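Local structure of metallo-beta-lactamase family protein (Thermus thermophilus, 2ZO4) at residues Phe81-Gly86 against Pro143-Leu148; His295-Arg300 against Val305-Pro310. The protein is probably a hydrolase of the metallo-beta-lactamase superfamily that binds two zinc ions. All coordinates share one frame; numbering follows the deposited sequence.

Contact 1: Phe81-Gly86 against Pro143-Leu148; sequences FFEGLG and PPQNPL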
# COMPACT_ATOMS: atom_id res chain seq x y z
N PHE A 81 1.45 -14.80 -11.13
CA PHE A 81 1.22 -15.11 -12.55
C PHE A 81 2.49 -14.83 -13.35
O PHE A 81 2.96 -15.70 -14.09
CB PHE A 81 0.03 -14.31 -13.12
CG PHE A 81 -0.06 -14.34 -14.64
CD1 PHE A 81 -0.44 -15.50 -15.31
CD2 PHE A 81 0.23 -13.19 -15.38
CE1 PHE A 81 -0.52 -15.52 -16.71
CE2 PHE A 81 0.14 -13.21 -16.78
CZ PHE A 81 -0.23 -14.38 -17.45
N PHE A 82 3.03 -13.63 -13.20
CA PHE A 82 4.30 -13.27 -13.83
C PHE A 82 5.42 -14.20 -13.39
O PHE A 82 6.20 -14.66 -14.22
CB PHE A 82 4.65 -11.80 -13.55
CG PHE A 82 3.90 -10.83 -14.41
CD1 PHE A 82 2.88 -10.05 -13.88
CD2 PHE A 82 4.19 -10.70 -15.77
CE1 PHE A 82 2.17 -9.15 -14.67
CE2 PHE A 82 3.50 -9.80 -16.58
CZ PHE A 82 2.48 -9.03 -16.02
N GLU A 83 5.48 -14.52 -12.09
CA GLU A 83 6.46 -15.47 -11.58
C GLU A 83 6.33 -16.84 -12.25
O GLU A 83 7.34 -17.48 -12.57
CB GLU A 83 6.37 -15.62 -10.06
CG GLU A 83 7.58 -16.29 -9.42
CD GLU A 83 7.31 -16.75 -8.00
OE1 GLU A 83 6.23 -17.31 -7.75
OE2 GLU A 83 8.18 -16.54 -7.13
N GLY A 84 5.09 -17.28 -12.48
CA GLY A 84 4.83 -18.55 -13.16
C GLY A 84 5.38 -18.62 -14.58
O GLY A 84 5.67 -19.70 -15.09
N LEU A 85 5.53 -17.46 -15.21
CA LEU A 85 6.07 -17.37 -16.56
C LEU A 85 7.60 -17.26 -16.57
O LEU A 85 8.23 -17.30 -17.63
CB LEU A 85 5.43 -16.21 -17.34
CG LEU A 85 3.90 -16.15 -17.38
CD1 LEU A 85 3.43 -14.79 -17.87
CD2 LEU A 85 3.28 -17.27 -18.23
N GLY A 86 8.20 -17.13 -15.39
CA GLY A 86 9.65 -17.08 -15.27
C GLY A 86 10.21 -15.79 -14.71
O GLY A 86 11.42 -15.64 -14.60
N PRO A 143 -0.46 -15.24 -5.37
CA PRO A 143 0.73 -14.96 -4.58
C PRO A 143 1.99 -15.61 -5.15
O PRO A 143 1.92 -16.74 -5.64
CB PRO A 143 0.40 -15.56 -3.21
CG PRO A 143 -1.08 -15.81 -3.22
CD PRO A 143 -1.40 -16.11 -4.64
N PRO A 144 3.13 -14.90 -5.11
CA PRO A 144 4.40 -15.48 -5.55
C PRO A 144 4.86 -16.55 -4.58
O PRO A 144 4.59 -16.45 -3.38
CB PRO A 144 5.36 -14.28 -5.54
CG PRO A 144 4.79 -13.35 -4.54
CD PRO A 144 3.30 -13.52 -4.63
N GLN A 145 5.52 -17.58 -5.10
CA GLN A 145 6.00 -18.69 -4.28
C GLN A 145 7.38 -18.40 -3.70
O GLN A 145 7.65 -18.69 -2.54
CB GLN A 145 6.04 -19.99 -5.08
CG GLN A 145 4.75 -20.79 -4.99
CD GLN A 145 3.56 -20.07 -5.58
OE1 GLN A 145 3.59 -19.66 -6.74
NE2 GLN A 145 2.51 -19.88 -4.77
N ASN A 146 8.25 -17.82 -4.53
CA ASN A 146 9.63 -17.56 -4.15
C ASN A 146 10.02 -16.08 -4.35
O ASN A 146 10.99 -15.80 -5.07
CB ASN A 146 10.59 -18.46 -4.94
CG ASN A 146 10.12 -19.91 -5.02
OD1 ASN A 146 9.82 -20.54 -4.01
ND2 ASN A 146 10.07 -20.44 -6.24
N PRO A 147 9.29 -15.14 -3.71
CA PRO A 147 9.72 -13.74 -3.84
C PRO A 147 11.05 -13.51 -3.12
O PRO A 147 11.35 -14.18 -2.13
CB PRO A 147 8.59 -12.96 -3.15
CG PRO A 147 7.99 -13.92 -2.19
CD PRO A 147 8.09 -15.27 -2.86
N LEU A 148 11.84 -12.58 -3.64
CA LEU A 148 13.12 -12.22 -3.04
C LEU A 148 12.97 -10.99 -2.14
O LEU A 148 12.40 -9.99 -2.58
CB LEU A 148 14.18 -11.98 -4.11
CG LEU A 148 14.69 -13.22 -4.86
CD1 LEU A 148 15.48 -12.81 -6.09
CD2 LEU A 148 15.56 -14.09 -3.95
O HOH W 1 10.38 -14.88 -7.54
O HOH W 2 4.09 -18.55 -9.04

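Contact 2: His295-Arg300 against Val305-Pro310; sequences HLEYLR and VGRGGP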
# COMPACT_ATOMS: atom_id res chain seq x y z
N HIS A 295 -5.82 5.06 14.09
CA HIS A 295 -5.79 6.37 14.73
C HIS A 295 -6.08 6.28 16.23
O HIS A 295 -5.45 6.98 17.02
CB HIS A 295 -6.76 7.32 14.04
CG HIS A 295 -6.25 7.86 12.74
ND1 HIS A 295 -6.13 7.07 11.61
CD2 HIS A 295 -5.80 9.08 12.39
CE1 HIS A 295 -5.65 7.80 10.62
NE2 HIS A 295 -5.44 9.02 11.06
N LEU A 296 -7.02 5.41 16.60
CA LEU A 296 -7.33 5.16 18.01
C LEU A 296 -6.14 4.59 18.78
O LEU A 296 -5.88 4.99 19.92
CB LEU A 296 -8.53 4.23 18.14
CG LEU A 296 -9.91 4.84 17.85
CD1 LEU A 296 -10.91 3.74 17.51
CD2 LEU A 296 -10.39 5.69 19.03
N GLU A 297 -5.41 3.66 18.17
CA GLU A 297 -4.27 3.03 18.83
C GLU A 297 -3.06 3.95 18.91
O GLU A 297 -2.24 3.84 19.83
CB GLU A 297 -3.93 1.69 18.16
CG GLU A 297 -4.91 0.56 18.53
CD GLU A 297 -4.96 0.29 20.04
OE1 GLU A 297 -4.03 -0.36 20.56
OE2 GLU A 297 -5.93 0.72 20.70
N TYR A 298 -2.97 4.89 17.97
CA TYR A 298 -1.98 5.96 18.02
C TYR A 298 -2.26 6.88 19.21
O TYR A 298 -1.35 7.23 19.96
CB TYR A 298 -2.01 6.75 16.71
CG TYR A 298 -0.98 7.86 16.62
CD1 TYR A 298 0.28 7.62 16.08
CD2 TYR A 298 -1.28 9.15 17.05
CE1 TYR A 298 1.22 8.63 15.99
CE2 TYR A 298 -0.34 10.17 16.97
CZ TYR A 298 0.90 9.90 16.43
OH TYR A 298 1.83 10.91 16.34
N LEU A 299 -3.53 7.25 19.37
CA LEU A 299 -3.96 8.11 20.47
C LEU A 299 -3.81 7.43 21.83
O LEU A 299 -3.47 8.08 22.82
CB LEU A 299 -5.41 8.57 20.27
CG LEU A 299 -5.68 9.56 19.14
CD1 LEU A 299 -7.17 9.80 18.97
CD2 LEU A 299 -4.95 10.89 19.36
N ARG A 300 -4.07 6.12 21.87
CA ARG A 300 -3.98 5.35 23.10
C ARG A 300 -2.54 5.22 23.56
O ARG A 300 -2.25 5.32 24.76
CB ARG A 300 -4.62 3.96 22.94
CG ARG A 300 -4.94 3.27 24.27
CD ARG A 300 -5.81 2.03 24.10
NE ARG A 300 -5.12 0.93 23.42
CZ ARG A 300 -4.24 0.12 24.00
NH1 ARG A 300 -3.90 0.26 25.28
NH2 ARG A 300 -3.67 -0.85 23.28
N VAL A 305 -6.22 8.72 24.81
CA VAL A 305 -7.44 7.95 24.98
C VAL A 305 -7.18 6.66 25.76
O VAL A 305 -6.04 6.20 25.84
CB VAL A 305 -8.15 7.60 23.62
CG1 VAL A 305 -8.40 8.86 22.79
CG2 VAL A 305 -7.37 6.56 22.83
N GLY A 306 -8.24 6.10 26.33
CA GLY A 306 -8.18 4.80 26.98
C GLY A 306 -9.27 3.93 26.40
O GLY A 306 -10.03 4.38 25.53
N ARG A 307 -9.36 2.69 26.87
CA ARG A 307 -10.39 1.76 26.42
C ARG A 307 -10.79 0.77 27.52
O ARG A 307 -9.96 0.35 28.33
CB ARG A 307 -9.96 1.03 25.14
CG ARG A 307 -8.86 -0.00 25.31
CD ARG A 307 -8.45 -0.64 23.99
NE ARG A 307 -7.45 -1.68 24.20
CZ ARG A 307 -6.96 -2.49 23.26
NH1 ARG A 307 -7.38 -2.39 22.00
NH2 ARG A 307 -6.05 -3.40 23.58
N GLY A 308 -12.08 0.43 27.55
CA GLY A 308 -12.59 -0.62 28.43
C GLY A 308 -12.73 -1.89 27.61
O GLY A 308 -12.38 -1.91 26.43
N GLY A 309 -13.25 -2.94 28.23
CA GLY A 309 -13.50 -4.20 27.54
C GLY A 309 -12.29 -5.11 27.46
O GLY A 309 -11.40 -5.03 28.30
N PRO A 310 -12.25 -6.00 26.43
CA PRO A 310 -13.21 -6.13 25.33
C PRO A 310 -14.61 -6.58 25.77
O PRO A 310 -14.74 -7.18 26.84
CB PRO A 310 -12.56 -7.19 24.42
CG PRO A 310 -11.68 -7.97 25.33
CD PRO A 310 -11.16 -6.99 26.33
O HOH W 3 -3.87 5.06 27.41

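Contact 1: Phe81-Gly86 against Pro143-Leu148
In the metallo-beta-lactamase fold of this protein, the last turn of helix 79-84 is tied to the loop that leads into edge strand 148-150 by one carboxylate, that of Glu83, set against the backbone of Pro144-Asn146. The carboxylate receives two successive main-chain N-H groups, one on each oxygen. Gln145 N donates to Glu83 OE1 at 2.8 Å with an N-H...O angle of 168°, and Asn146 N donates to Glu83 OE2 at 2.9 Å, more bent at 151°. Both oxygens accept through their syn lone pairs, on the side of the other oxygen, so the group is gripped in a two-pronged fashion and its rotation is fixed. Reaching the loop takes an extended chain: CG lies opposite the backbone N (chi1 -164°) and chi2 continues the line. The surroundings are consistent with a carboxylate kept ionised, since both oxygens accept N-H bonds. The ring of Pro144 lies beside the carboxylate, CB 3.8 Å from Glu83 OE1, and also packs on Val89 and Tyr76. The loop runs on into strand 148-150, whose Leu148 is hydrogen-bonded through its backbone to Val89 and Leu91 in the mixed sheet of the alpha-beta/beta-alpha fold; the link therefore joins a helix to the approach of that sheet's edge strand. The dinuclear zinc site is not far off, the side chain of Pro144 being about 11 Å from that of His75. One water donates to Glu83 OE2 (2.8 Å) and to the carbonyl Asn146 O (2.7 Å), bridging the segments beside the direct bond. Beyond Glu83 the helix finishes in a Schellman motif, with Gly86 at positive phi and Gly86 N bonded back to Glu83 O.

Contact 2: His295-Arg300 against Val305-Pro310
Charged groups make up the outer part of this contact, where Arg300 of helix 286-301 lies flat on Arg307 of strand 305-308. Their guanidinium planes are 5° apart and the centres 3.8 Å, an offset stack in which Arg307 NE sits over one face of the Arg300 group. Glu297, one helical turn before Arg300, probably offsets the two like charges: it is held side-on by Arg300, with NE giving an almost straight bond to Glu297 OE2 (2.8 Å, 170°) and NH2 bonding to Glu297 OE1. A bend at chi3 brings the Arg300 guanidinium to Glu297. Toward Arg307 the same carboxylate acts through charge alone, in a long salt bridge, Glu297 OE2 to Arg307 NH1 3.7 Å, with the oxygen well out of the guanidinium plane and no N-H aimed at it. Tyr314 OH, on the neighbouring strand 313-316, is hydrogen-bonded to both Glu297 OE2 and Arg307 NH1 and completes the network.

Apolar packing lies beneath it. Val305 puts CG2 3.8 Å from Leu299 CB and equally close to Arg300 CB, while Tyr314 and Leu262 also touch the valine.

Backbone contacts are modest: Val305 N gives a weak bond to Leu299 O (3.5 Å), Arg300 CA makes a C-H...O contact with Val305 O, and a water donates to both Arg300 O and Val305 O. With the directions of segments 295-300 and 305-308 110° apart, this is a helix followed by a two-stranded antiparallel hairpin, consistent with the recognition helix and wing of a winged-helix domain.

The two contacts share no element: contact 1 belongs to the metallo-beta-lactamase part and contact 2 to the helical C-terminal part, on opposite sides of the chain's centre with nearest atoms about 27 Å apart. Both are only partly buried. Contact 1 brings together segments separated by 56 residues and relies on side chain to backbone polar bonds, with little surface buried (144 Å²). Contact 2 joins segments only four residues apart in the chain and buries more (322 Å²), combining a buried valine packed on a leucine with partly exposed charged side chains beside it. Contact 1 lies nearer the zinc site; contact 2 is away from it.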